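Local coordinates for protein cytidylyltransferase (Leptospira borgpetersenii serovar Hardjo-bovis, PDB 6OEW) that probably transfers a cytidylyl group from CTP in a metal-dependent reaction, at residues D85-Y90 with S154-L159; E229-K232 with S236-Q239; S114-L119 with F186-E191; I15-G20 with T36-M41. One frame throughout, in Å; residues are numbered along the deposited sequence.

Interaction 1. Residues D85-Y90 with S154-L159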
loop_
_atom_site.group_PDB
_atom_site.type_symbol
_atom_site.label_atom_id
_atom_site.label_comp_id
_atom_site.label_asym_id
_atom_site.label_seq_id
_atom_site.Cartn_x
_atom_site.Cartn_y
_atom_site.Cartn_z
ATOM N N ASP A 85 3.427 -7.792 14.998
ATOM C CA ASP A 85 3.647 -8.997 14.205
ATOM C C ASP A 85 2.728 -8.897 12.997
ATOM O O ASP A 85 1.590 -9.366 13.012
ATOM C CB ASP A 85 3.416 -10.255 15.036
ATOM C CG ASP A 85 3.819 -11.527 14.299
ATOM O OD1 ASP A 85 3.842 -11.542 13.055
ATOM O OD2 ASP A 85 4.080 -12.533 14.976
ATOM N N LEU A 86 3.238 -8.254 11.936
ATOM C CA LEU A 86 2.444 -8.052 10.733
ATOM C C LEU A 86 2.261 -9.349 9.965
ATOM O O LEU A 86 1.272 -9.499 9.242
ATOM C CB LEU A 86 3.093 -6.990 9.838
ATOM C CG LEU A 86 2.742 -5.526 10.185
ATOM C CD1 LEU A 86 1.263 -5.233 9.855
ATOM C CD2 LEU A 86 3.084 -5.160 11.633
ATOM N N ILE A 87 3.212 -10.283 10.071
ATOM C CA ILE A 87 2.989 -11.581 9.444
ATOM C C ILE A 87 1.761 -12.239 10.058
ATOM O O ILE A 87 0.897 -12.766 9.340
ATOM C CB ILE A 87 4.241 -12.467 9.558
ATOM C CG1 ILE A 87 5.360 -11.920 8.663
ATOM C CG2 ILE A 87 3.915 -13.925 9.126
ATOM C CD1 ILE A 87 6.630 -12.786 8.697
ATOM N N GLN A 88 1.640 -12.184 11.391
ATOM C CA GLN A 88 0.470 -12.769 12.042
ATOM C C GLN A 88 -0.792 -11.992 11.697
ATOM O O GLN A 88 -1.849 -12.595 11.475
ATOM C CB GLN A 88 0.642 -12.828 13.562
ATOM C CG GLN A 88 -0.548 -13.522 14.262
ATOM C CD GLN A 88 -0.633 -13.246 15.772
ATOM O OE1 GLN A 88 -1.233 -12.253 16.217
ATOM N NE2 GLN A 88 -0.043 -14.137 16.562
ATOM N N ARG A 89 -0.716 -10.660 11.673
ATOM C CA ARG A 89 -1.900 -9.869 11.338
ATOM C C ARG A 89 -2.391 -10.184 9.927
ATOM O O ARG A 89 -3.603 -10.328 9.702
ATOM C CB ARG A 89 -1.611 -8.376 11.469
ATOM C CG ARG A 89 -2.882 -7.535 11.646
ATOM C CD ARG A 89 -2.677 -6.046 11.335
ATOM N NE ARG A 89 -1.678 -5.446 12.221
ATOM C CZ ARG A 89 -1.205 -4.214 12.062
ATOM N NH1 ARG A 89 -1.661 -3.448 11.059
ATOM N NH2 ARG A 89 -0.288 -3.746 12.916
ATOM N N TYR A 90 -1.466 -10.292 8.961
ATOM C CA TYR A 90 -1.868 -10.589 7.582
ATOM C C TYR A 90 -2.317 -12.032 7.438
ATOM O O TYR A 90 -3.233 -12.332 6.658
ATOM C CB TYR A 90 -0.725 -10.316 6.610
ATOM C CG TYR A 90 -0.756 -8.930 6.054
ATOM C CD1 TYR A 90 -0.283 -7.859 6.807
ATOM C CD2 TYR A 90 -1.276 -8.678 4.784
ATOM C CE1 TYR A 90 -0.318 -6.575 6.315
ATOM C CE2 TYR A 90 -1.317 -7.396 4.280
ATOM C CZ TYR A 90 -0.842 -6.349 5.060
ATOM O OH TYR A 90 -0.889 -5.069 4.552
ATOM N N SER A 154 0.232 -19.168 0.419
ATOM C CA SER A 154 1.245 -20.192 0.663
ATOM C C SER A 154 2.608 -19.573 0.961
ATOM O O SER A 154 3.318 -20.029 1.867
ATOM C CB SER A 154 1.318 -21.148 -0.533
ATOM O OG SER A 154 0.246 -22.067 -0.450
ATOM N N LEU A 155 2.988 -18.529 0.220
ATOM C CA LEU A 155 4.253 -17.857 0.497
ATOM C C LEU A 155 4.236 -17.240 1.893
ATOM O O LEU A 155 5.194 -17.385 2.660
ATOM C CB LEU A 155 4.540 -16.782 -0.558
ATOM C CG LEU A 155 5.797 -15.974 -0.170
ATOM C CD1 LEU A 155 6.787 -15.832 -1.289
ATOM C CD2 LEU A 155 5.446 -14.585 0.402
ATOM N N LEU A 156 3.145 -16.560 2.241
ATOM C CA LEU A 156 3.058 -15.953 3.567
ATOM C C LEU A 156 3.192 -17.009 4.665
ATOM O O LEU A 156 3.858 -16.779 5.683
ATOM C CB LEU A 156 1.747 -15.166 3.691
ATOM C CG LEU A 156 1.536 -14.462 5.046
ATOM C CD1 LEU A 156 2.712 -13.555 5.292
ATOM C CD2 LEU A 156 0.228 -13.656 5.017
ATOM N N GLU A 157 2.605 -18.190 4.461
ATOM C CA GLU A 157 2.738 -19.261 5.442
ATOM C C GLU A 157 4.185 -19.727 5.566
ATOM O O GLU A 157 4.667 -19.983 6.681
ATOM C CB GLU A 157 1.802 -20.413 5.076
ATOM C CG GLU A 157 0.341 -20.080 5.400
ATOM C CD GLU A 157 -0.644 -21.145 4.944
ATOM O OE1 GLU A 157 -0.331 -21.887 3.992
ATOM O OE2 GLU A 157 -1.738 -21.231 5.540
ATOM N N LYS A 158 4.908 -19.800 4.444
ATOM C CA LYS A 158 6.329 -20.132 4.505
ATOM C C LYS A 158 7.110 -19.067 5.273
ATOM O O LYS A 158 7.998 -19.397 6.066
ATOM C CB LYS A 158 6.899 -20.311 3.100
ATOM N N LEU A 159 6.787 -17.785 5.069
ATOM C CA LEU A 159 7.453 -16.748 5.863
ATOM C C LEU A 159 7.105 -16.865 7.340
ATOM O O LEU A 159 7.983 -16.713 8.199
ATOM C CB LEU A 159 7.085 -15.357 5.354
ATOM C CG LEU A 159 7.552 -15.053 3.933
ATOM C CD1 LEU A 159 7.184 -13.632 3.549
ATOM C CD2 LEU A 159 9.061 -15.300 3.836
#

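Interaction 2. Residues E229-K232 with S236-Q239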
loop_
_atom_site.group_PDB
_atom_site.type_symbol
_atom_site.label_atom_id
_atom_site.label_comp_id
_atom_site.label_asym_id
_atom_site.label_seq_id
_atom_site.Cartn_x
_atom_site.Cartn_y
_atom_site.Cartn_z
ATOM N N GLU A 229 2.796 13.961 -14.430
ATOM C CA GLU A 229 2.820 15.028 -15.429
ATOM C C GLU A 229 2.484 16.377 -14.810
ATOM O O GLU A 229 3.071 17.395 -15.184
ATOM C CB GLU A 229 1.867 14.707 -16.580
ATOM C CG GLU A 229 2.387 13.620 -17.510
ATOM C CD GLU A 229 3.749 13.955 -18.112
ATOM O OE1 GLU A 229 4.018 15.148 -18.383
ATOM O OE2 GLU A 229 4.556 13.021 -18.307
ATOM N N VAL A 230 1.564 16.404 -13.845
ATOM C CA VAL A 230 1.240 17.658 -13.167
ATOM C C VAL A 230 2.418 18.140 -12.317
ATOM O O VAL A 230 2.720 19.339 -12.283
ATOM C CB VAL A 230 -0.045 17.493 -12.332
ATOM C CG1 VAL A 230 -0.112 18.526 -11.229
ATOM C CG2 VAL A 230 -1.264 17.625 -13.225
ATOM N N ILE A 231 3.093 17.221 -11.619
ATOM C CA ILE A 231 4.299 17.570 -10.865
ATOM C C ILE A 231 5.386 18.085 -11.803
ATOM O O ILE A 231 6.084 19.066 -11.499
ATOM C CB ILE A 231 4.792 16.359 -10.046
ATOM C CG1 ILE A 231 3.805 15.998 -8.926
ATOM C CG2 ILE A 231 6.179 16.629 -9.479
ATOM C CD1 ILE A 231 4.034 14.615 -8.287
ATOM N N LYS A 232 5.539 17.453 -12.972
ATOM C CA LYS A 232 6.539 17.932 -13.917
ATOM C C LYS A 232 6.201 19.325 -14.442
ATOM O O LYS A 232 7.111 20.126 -14.692
ATOM C CB LYS A 232 6.701 16.938 -15.072
ATOM C CG LYS A 232 7.422 15.660 -14.644
ATOM C CD LYS A 232 7.809 14.783 -15.842
ATOM C CE LYS A 232 8.509 13.488 -15.395
ATOM N NZ LYS A 232 9.764 13.717 -14.611
ATOM N N SER A 236 7.003 23.115 -8.200
ATOM C CA SER A 236 6.892 23.609 -6.827
ATOM C C SER A 236 5.852 22.864 -5.999
ATOM O O SER A 236 5.713 23.146 -4.804
ATOM C CB SER A 236 6.574 25.108 -6.829
ATOM O OG SER A 236 5.181 25.350 -6.942
ATOM N N ILE A 237 5.108 21.934 -6.595
ATOM C CA ILE A 237 4.296 21.026 -5.792
ATOM C C ILE A 237 5.167 20.298 -4.777
ATOM O O ILE A 237 4.746 20.046 -3.639
ATOM C CB ILE A 237 3.547 20.037 -6.704
ATOM C CG1 ILE A 237 2.420 20.767 -7.443
ATOM C CG2 ILE A 237 3.027 18.825 -5.903
ATOM C CD1 ILE A 237 1.820 19.940 -8.577
ATOM N N ILE A 238 6.395 19.958 -5.169
ATOM C CA ILE A 238 7.282 19.129 -4.355
ATOM C C ILE A 238 7.831 19.989 -3.220
ATOM O O ILE A 238 8.603 20.922 -3.457
ATOM C CB ILE A 238 8.411 18.523 -5.198
ATOM C CG1 ILE A 238 7.826 17.614 -6.280
ATOM C CG2 ILE A 238 9.339 17.698 -4.333
ATOM C CD1 ILE A 238 7.097 16.425 -5.701
ATOM N N GLN A 239 7.429 19.673 -1.986
ATOM C CA GLN A 239 7.840 20.417 -0.793
ATOM C C GLN A 239 8.583 19.544 0.214
ATOM O O GLN A 239 8.897 20.011 1.319
ATOM C CB GLN A 239 6.624 21.063 -0.115
ATOM C CG GLN A 239 6.079 22.293 -0.827
ATOM C CD GLN A 239 4.557 22.375 -0.778
ATOM O OE1 GLN A 239 3.869 21.801 -1.623
ATOM N NE2 GLN A 239 4.028 23.091 0.207
#

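Interaction 3. Residues S114-L119 with F186-E191. With EDO (1,2-ethanediol), chain D; EDO (1,2-ethanediol), chain E.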
loop_
_atom_site.group_PDB
_atom_site.type_symbol
_atom_site.label_atom_id
_atom_site.label_comp_id
_atom_site.label_asym_id
_atom_site.label_seq_id
_atom_site.Cartn_x
_atom_site.Cartn_y
_atom_site.Cartn_z
ATOM N N SER A 114 -5.242 2.536 -8.608
ATOM C CA SER A 114 -5.870 1.223 -8.709
ATOM C C SER A 114 -5.591 0.568 -10.059
ATOM O O SER A 114 -5.624 -0.670 -10.160
ATOM C CB SER A 114 -7.375 1.346 -8.447
ATOM O OG SER A 114 -8.035 1.977 -9.547
ATOM N N LYS A 115 -5.283 1.357 -11.097
ATOM C CA LYS A 115 -5.003 0.760 -12.403
ATOM C C LYS A 115 -3.683 0.003 -12.390
ATOM O O LYS A 115 -3.568 -1.072 -12.993
ATOM C CB LYS A 115 -5.004 1.837 -13.504
ATOM N N ILE A 116 -2.673 0.539 -11.707
ATOM C CA ILE A 116 -1.407 -0.172 -11.567
ATOM C C ILE A 116 -1.611 -1.439 -10.750
ATOM O O ILE A 116 -1.124 -2.520 -11.107
ATOM C CB ILE A 116 -0.348 0.744 -10.927
ATOM C CG1 ILE A 116 -0.113 1.972 -11.814
ATOM C CG2 ILE A 116 0.949 -0.045 -10.629
ATOM C CD1 ILE A 116 0.828 2.992 -11.222
ATOM N N LEU A 117 -2.326 -1.320 -9.628
ATOM C CA LEU A 117 -2.646 -2.497 -8.826
ATOM C C LEU A 117 -3.312 -3.575 -9.679
ATOM O O LEU A 117 -2.913 -4.740 -9.633
ATOM C CB LEU A 117 -3.539 -2.094 -7.647
ATOM C CG LEU A 117 -3.836 -3.092 -6.524
ATOM C CD1 LEU A 117 -4.212 -2.290 -5.229
ATOM C CD2 LEU A 117 -4.952 -4.096 -6.913
ATOM N N ASP A 118 -4.307 -3.196 -10.493
ATOM C CA ASP A 118 -5.043 -4.201 -11.258
ATOM C C ASP A 118 -4.157 -4.852 -12.309
ATOM O O ASP A 118 -4.271 -6.060 -12.560
ATOM C CB ASP A 118 -6.272 -3.582 -11.921
ATOM C CG ASP A 118 -7.357 -3.214 -10.910
ATOM O OD1 ASP A 118 -7.218 -3.577 -9.716
ATOM O OD2 ASP A 118 -8.347 -2.576 -11.315
ATOM N N LEU A 119 -3.288 -4.065 -12.953
ATOM C CA LEU A 119 -2.379 -4.633 -13.952
ATOM C C LEU A 119 -1.444 -5.639 -13.314
ATOM O O LEU A 119 -1.129 -6.680 -13.904
ATOM C CB LEU A 119 -1.566 -3.524 -14.624
ATOM C CG LEU A 119 -2.266 -2.634 -15.647
ATOM C CD1 LEU A 119 -1.389 -1.443 -16.038
ATOM C CD2 LEU A 119 -2.618 -3.478 -16.890
ATOM N N PHE A 186 9.334 -11.904 -8.823
ATOM C CA PHE A 186 9.288 -11.094 -10.034
ATOM C C PHE A 186 9.001 -9.649 -9.691
ATOM O O PHE A 186 8.377 -9.350 -8.671
ATOM C CB PHE A 186 8.247 -11.623 -11.012
ATOM C CG PHE A 186 8.649 -12.911 -11.586
ATOM C CD1 PHE A 186 9.558 -12.948 -12.623
ATOM C CD2 PHE A 186 8.231 -14.098 -11.006
ATOM C CE1 PHE A 186 9.983 -14.152 -13.125
ATOM C CE2 PHE A 186 8.645 -15.312 -11.511
ATOM C CZ PHE A 186 9.526 -15.338 -12.564
ATOM N N GLU A 187 9.429 -8.758 -10.585
ATOM C CA GLU A 187 9.320 -7.327 -10.346
ATOM C C GLU A 187 8.591 -6.631 -11.488
ATOM O O GLU A 187 8.667 -7.040 -12.647
ATOM C CB GLU A 187 10.693 -6.704 -10.162
ATOM C CG GLU A 187 11.468 -7.304 -8.995
ATOM C CD GLU A 187 12.775 -6.585 -8.781
ATOM O OE1 GLU A 187 13.831 -7.103 -9.205
ATOM O OE2 GLU A 187 12.725 -5.476 -8.223
ATOM N N TYR A 188 7.932 -5.538 -11.146
ATOM C CA TYR A 188 7.094 -4.813 -12.084
ATOM C C TYR A 188 7.624 -3.394 -12.257
ATOM O O TYR A 188 7.583 -2.600 -11.295
ATOM C CB TYR A 188 5.653 -4.824 -11.592
ATOM C CG TYR A 188 4.666 -4.310 -12.603
ATOM C CD1 TYR A 188 4.204 -5.130 -13.634
ATOM C CD2 TYR A 188 4.233 -2.998 -12.556
ATOM C CE1 TYR A 188 3.303 -4.646 -14.576
ATOM C CE2 TYR A 188 3.342 -2.504 -13.485
ATOM C CZ TYR A 188 2.877 -3.333 -14.484
ATOM O OH TYR A 188 1.997 -2.813 -15.379
ATOM N N PRO A 189 8.131 -3.028 -13.436
ATOM C CA PRO A 189 8.700 -1.692 -13.635
ATOM C C PRO A 189 7.677 -0.625 -14.013
ATOM O O PRO A 189 6.609 -0.894 -14.565
ATOM C CB PRO A 189 9.673 -1.906 -14.800
ATOM C CG PRO A 189 8.945 -2.940 -15.659
ATOM C CD PRO A 189 8.241 -3.863 -14.650
ATOM N N ASN A 190 8.053 0.615 -13.717
ATOM C CA ASN A 190 7.469 1.797 -14.335
ATOM C C ASN A 190 8.064 1.990 -15.734
ATOM O O ASN A 190 9.120 1.452 -16.065
ATOM C CB ASN A 190 7.735 3.017 -13.444
ATOM C CG ASN A 190 6.927 4.251 -13.834
ATOM O OD1 ASN A 190 5.953 4.191 -14.601
ATOM N ND2 ASN A 190 7.335 5.397 -13.281
ATOM N N GLU A 191 7.387 2.781 -16.561
ATOM C CA GLU A 191 7.894 2.983 -17.915
ATOM C C GLU A 191 9.126 3.885 -17.936
ATOM O O GLU A 191 9.917 3.835 -18.883
ATOM C CB GLU A 191 6.804 3.575 -18.793
ATOM C CG GLU A 191 6.143 4.762 -18.123
ATOM C CD GLU A 191 5.025 5.329 -18.954
ATOM O OE1 GLU A 191 5.005 5.049 -20.172
ATOM O OE2 GLU A 191 4.167 6.042 -18.384
HETATM C C1 EDO D . -8.025 5.709 -10.067
HETATM O O1 EDO D . -8.034 4.409 -10.679
HETATM C C2 EDO D . -7.010 5.765 -8.918
HETATM O O2 EDO D . -7.250 4.683 -8.005
HETATM C C1 EDO E . 12.517 2.472 -16.408
HETATM O O1 EDO E . 13.491 3.365 -16.957
HETATM C C2 EDO E . 13.162 1.121 -16.115
HETATM O O2 EDO E . 12.229 0.096 -16.468
#

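Interaction 4. Residues I15-G20 with T36-M41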
loop_
_atom_site.group_PDB
_atom_site.type_symbol
_atom_site.label_atom_id
_atom_site.label_comp_id
_atom_site.label_asym_id
_atom_site.label_seq_id
_atom_site.Cartn_x
_atom_site.Cartn_y
_atom_site.Cartn_z
ATOM N N ILE A 15 -4.862 -3.719 3.576
ATOM C CA ILE A 15 -4.150 -2.476 3.848
ATOM C C ILE A 15 -3.832 -2.402 5.331
ATOM O O ILE A 15 -4.741 -2.304 6.171
ATOM C CB ILE A 15 -4.977 -1.252 3.436
ATOM C CG1 ILE A 15 -5.550 -1.431 2.029
ATOM C CG2 ILE A 15 -4.135 0.034 3.544
ATOM C CD1 ILE A 15 -6.696 -0.514 1.816
ATOM N N GLN A 16 -2.549 -2.382 5.664
ATOM C CA GLN A 16 -2.158 -2.191 7.053
ATOM C C GLN A 16 -2.096 -0.702 7.372
ATOM O O GLN A 16 -1.510 0.092 6.626
ATOM C CB GLN A 16 -0.822 -2.876 7.349
ATOM C CG GLN A 16 0.325 -2.395 6.491
ATOM C CD GLN A 16 1.653 -2.959 6.954
ATOM O OE1 GLN A 16 2.080 -4.016 6.508
ATOM N NE2 GLN A 16 2.310 -2.245 7.871
ATOM N N ALA A 17 -2.742 -0.316 8.466
ATOM C CA ALA A 17 -2.769 1.090 8.848
ATOM C C ALA A 17 -2.969 1.163 10.346
ATOM O O ALA A 17 -3.666 0.328 10.924
ATOM C CB ALA A 17 -3.896 1.863 8.153
ATOM N N ARG A 18 -2.339 2.155 10.976
ATOM C CA ARG A 18 -2.513 2.359 12.406
ATOM C C ARG A 18 -2.234 3.815 12.747
ATOM O O ARG A 18 -1.479 4.502 12.051
ATOM C CB ARG A 18 -1.593 1.461 13.254
ATOM C CG ARG A 18 -0.125 1.860 13.165
ATOM C CD ARG A 18 0.759 0.869 13.903
ATOM N NE ARG A 18 0.541 0.912 15.349
ATOM C CZ ARG A 18 1.247 0.220 16.239
ATOM N NH1 ARG A 18 2.216 -0.591 15.834
ATOM N NH2 ARG A 18 0.981 0.340 17.541
ATOM N N MET A 19 -2.862 4.269 13.840
ATOM C CA MET A 19 -2.659 5.635 14.313
ATOM C C MET A 19 -1.269 5.797 14.908
ATOM O O MET A 19 -0.597 6.806 14.666
ATOM C CB MET A 19 -3.734 5.998 15.350
ATOM C CG MET A 19 -5.144 6.189 14.725
ATOM S SD MET A 19 -5.259 7.698 13.727
ATOM C CE MET A 19 -5.333 8.913 15.085
ATOM N N GLY A 20 -0.809 4.801 15.660
ATOM C CA GLY A 20 0.494 4.879 16.298
ATOM C C GLY A 20 1.633 4.507 15.372
ATOM O O GLY A 20 2.519 3.735 15.759
ATOM N N THR A 36 -10.103 12.056 5.009
ATOM C CA THR A 36 -8.845 11.828 5.708
ATOM C C THR A 36 -7.827 11.204 4.760
ATOM O O THR A 36 -8.158 10.747 3.654
ATOM C CB THR A 36 -9.060 10.908 6.915
ATOM O OG1 THR A 36 -9.550 9.640 6.434
ATOM C CG2 THR A 36 -10.069 11.527 7.899
ATOM N N ILE A 37 -6.568 11.161 5.208
ATOM C CA ILE A 37 -5.528 10.497 4.410
ATOM C C ILE A 37 -5.944 9.064 4.070
ATOM O O ILE A 37 -5.940 8.656 2.901
ATOM C CB ILE A 37 -4.177 10.530 5.152
ATOM C CG1 ILE A 37 -3.540 11.925 5.035
ATOM C CG2 ILE A 37 -3.260 9.448 4.638
ATOM C CD1 ILE A 37 -2.897 12.188 3.690
ATOM N N LEU A 38 -6.333 8.290 5.082
ATOM C CA LEU A 38 -6.722 6.902 4.830
ATOM C C LEU A 38 -8.026 6.819 4.043
ATOM O O LEU A 38 -8.157 5.973 3.145
ATOM C CB LEU A 38 -6.844 6.133 6.149
ATOM C CG LEU A 38 -7.229 4.644 6.033
ATOM C CD1 LEU A 38 -6.332 3.858 5.052
ATOM C CD2 LEU A 38 -7.180 3.987 7.399
ATOM N N GLY A 39 -9.000 7.686 4.345
ATOM C CA GLY A 39 -10.243 7.672 3.571
ATOM C C GLY A 39 -10.029 7.967 2.093
ATOM O O GLY A 39 -10.649 7.344 1.220
ATOM N N PHE A 40 -9.149 8.921 1.793
ATOM C CA PHE A 40 -8.783 9.206 0.410
ATOM C C PHE A 40 -8.249 7.964 -0.291
ATOM O O PHE A 40 -8.612 7.681 -1.446
ATOM C CB PHE A 40 -7.736 10.320 0.393
ATOM C CG PHE A 40 -7.669 11.069 -0.896
ATOM C CD1 PHE A 40 -8.259 12.325 -1.008
ATOM C CD2 PHE A 40 -7.023 10.528 -2.001
ATOM C CE1 PHE A 40 -8.201 13.040 -2.193
ATOM C CE2 PHE A 40 -6.971 11.249 -3.207
ATOM C CZ PHE A 40 -7.565 12.491 -3.300
ATOM N N MET A 41 -7.360 7.230 0.379
ATOM C CA MET A 41 -6.811 5.998 -0.178
ATOM C C MET A 41 -7.909 4.984 -0.480
ATOM O O MET A 41 -7.939 4.381 -1.561
ATOM C CB MET A 41 -5.793 5.402 0.790
ATOM C CG MET A 41 -4.962 4.274 0.179
ATOM S SD MET A 41 -3.914 3.516 1.436
ATOM C CE MET A 41 -3.095 2.247 0.439
#

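Interaction 1. Residues D85-Y90 with S154-L159
Leu156 reaches across to helix 86-96 with both of its methyls, and each finds a different residue. CD1 lies 4.0 Å from CG2 of Ile87, while CD2 rests 3.8 Å from CB of Tyr90. A chi1 of -179° sets CG opposite the backbone nitrogen and stretches the leucine away from its own helix; it and Ile87 lie alongside one another, pointing oppositely. This is the tight, wholly apolar part. Farther along, Ile87 extends its CD1 to Leu159, where CB is 4.2 Å away, a thinner touch. The ring of Tyr90 takes no part here: it turns away toward the sheet, where its OH is hydrogen-bonded to Leu14 O. Toward solvent the side chains are polar. Exposed Gln88 points away from helix 153-162, but its backbone N donates to Asp85 OD1 (2.8 Å, 160° at the hydrogen), arriving from above the carboxylate plane. That bond N-caps the helix, and the same OD1 also forms a salt bridge with Arg169. The axes of 86-90 and 154-159 come within 10.2 Å at 145°, roughly antiparallel, and Tyr90 and Leu156 both touch Ile102 of strand 101-106: helix-on-helix packing over a central sheet, as in the alpha/beta GT-A fold.

Interaction 2. Residues E229-K232 with S236-Q239
Ile231 and Ile237 bury the most surface here, with Ile238 next, and together they fold the chain back onto the helix it has just left. Ile237 points at helix 224-233 and drives its CD1 onto the helix surface, 3.6 Å from CG1 of Val230 and 4.1 Å from CA of Ile231. One methyl meets another at Val230, and the two side chains cross at about a right angle. The CG2 branch of Ile237 lies farther off, 4.2 Å from CG1 of Ile231. Ile231 uses its other branch on the next residue: CG2 sits 3.7 Å from CG1 of Ile238 and 3.9 Å from its CD1, again with the side chains crossed. Each branch of Ile231 thus has its own isoleucine. Cys213 of helix 204-214 touches both Ile231 and Ile237, and Tyr216 touches Val230 and Ile237, which extends the apolar cluster beyond the two segments. Asn234, whose ND2 donates to Val230 O, ties the connection. Only three residues separate the segments, the first still helical: this is a chain reversal at the C-terminal end of a helix, where a short 3-10 segment and the loop after it bring Ile237 and Ile238 against helix 224-233.

Interaction 3. Residues S114-L119 with F186-E191
Tyr188 overlaps the flank of helix 114-126 with the far end of its ring, OH lying 3.7 Å from CB of Leu119 and equally 3.7 Å from its CD1. The contact belongs to the alpha/beta sheet architecture of the GT-A type: helix 114-126 follows strand 101-106, and Tyr188 comes just after strand 185-187, the outermost strand on its side of the seven-stranded mixed sheet. Its ring swings away from its own backbone N (chi1 -170°), which carries the tyrosine from the chain just past the strand toward the helix. Leu119 points back at it, and the two side chains meet at a slant. One helical turn earlier, Ile116 makes a looser approach, its CG2 being 4.5 Å from CE2 of the ring. Both aliphatic groups come to the ring obliquely, in ordinary van der Waals packing of a phenol against a helix side. Met120 and Leu123 of the same helix also touch Tyr188, carrying the overlap onward. Backbone hydrogen bonds from Phe186 and Tyr188 to Thr135 hold the chain beside strand 133-135 as it delivers the ring.

The contact is at the surface, and Leu119 is exposed. An ethanediol, probably from the crystallisation liquor, is weakly bound at Asn190 O. Another binds the helix start, away from the tyrosine, and meets both the backbone and the side chain of Ser114: Ser114 N donates to its O2 at 3.0 Å (159° at the hydrogen), and its O1 donates to Ser114 OG at 2.7 Å.

Interaction 4. Residues I15-G20 with T36-M41
Leu38 and Met41, one helical turn apart, are the residues by which helix 37-45 meets Ile15 at the end of strand 11-16 and Ala17 just after it. Before the helix comes Thr36, its N-cap: OG1 accepts from Gly39 N at 2.9 Å, with 153° at the hydrogen, so the threonine side chain closes the first turn. Next, Leu38 points at the strand side and places CD2 4.0 Å from CB of Ala17. Its chi1 of -179° turns the branched end away from the backbone N, which carries CD2 out to the alanine methyl. Leu38 also touches Thr67 and Ile70 of helix 65-73, so it sits between that helix and the chain leaving the strand. The ring of Phe40 meets Phe32 edge-to-face. Met41 comes last and is fully extended, all three torsions near 180°, so that its thioether end arrives alongside Ile15: CE lies 4.0 Å and SD 4.1 Å from CG2. These two side chains run side by side with their ends pointing opposite ways.

Backbone bonds to Leu57 hold Ile15 and, just past the strand, Ala17 beside strand 54-59. The side chain of Met41 is about 7 Å from that of Asp108, a magnesium-binding residue. This buried packing of a helix against the C-terminal end of the first strand, close to the metal site, is consistent with the N-terminal alpha/beta part of a GT-A fold, which in this family binds the nucleotide.

Overall arrangement
Interactions 1 and 4 are the buried contacts, interaction 2 is partly buried, and interaction 3 lies at the surface. Interactions 1 and 4 touch: Tyr90 OH packs 3.3 Å from Gln16 N, and Leu86 and Arg89 also pack on Gln16, so helix 86-96 lies against strand 11-16. Interactions 3 and 4 reach the same sheet from opposite sides of the chain's centre. Interaction 2, about 37 Å from interaction 1 between centres, joins no strand at all. Across interactions 1, 2 and 4 apolar side chains do the touching, with a thioether in interaction 4; interaction 3 sets a tyrosine against aliphatics beside solvent. N-caps start the helices of interactions 1 and 4.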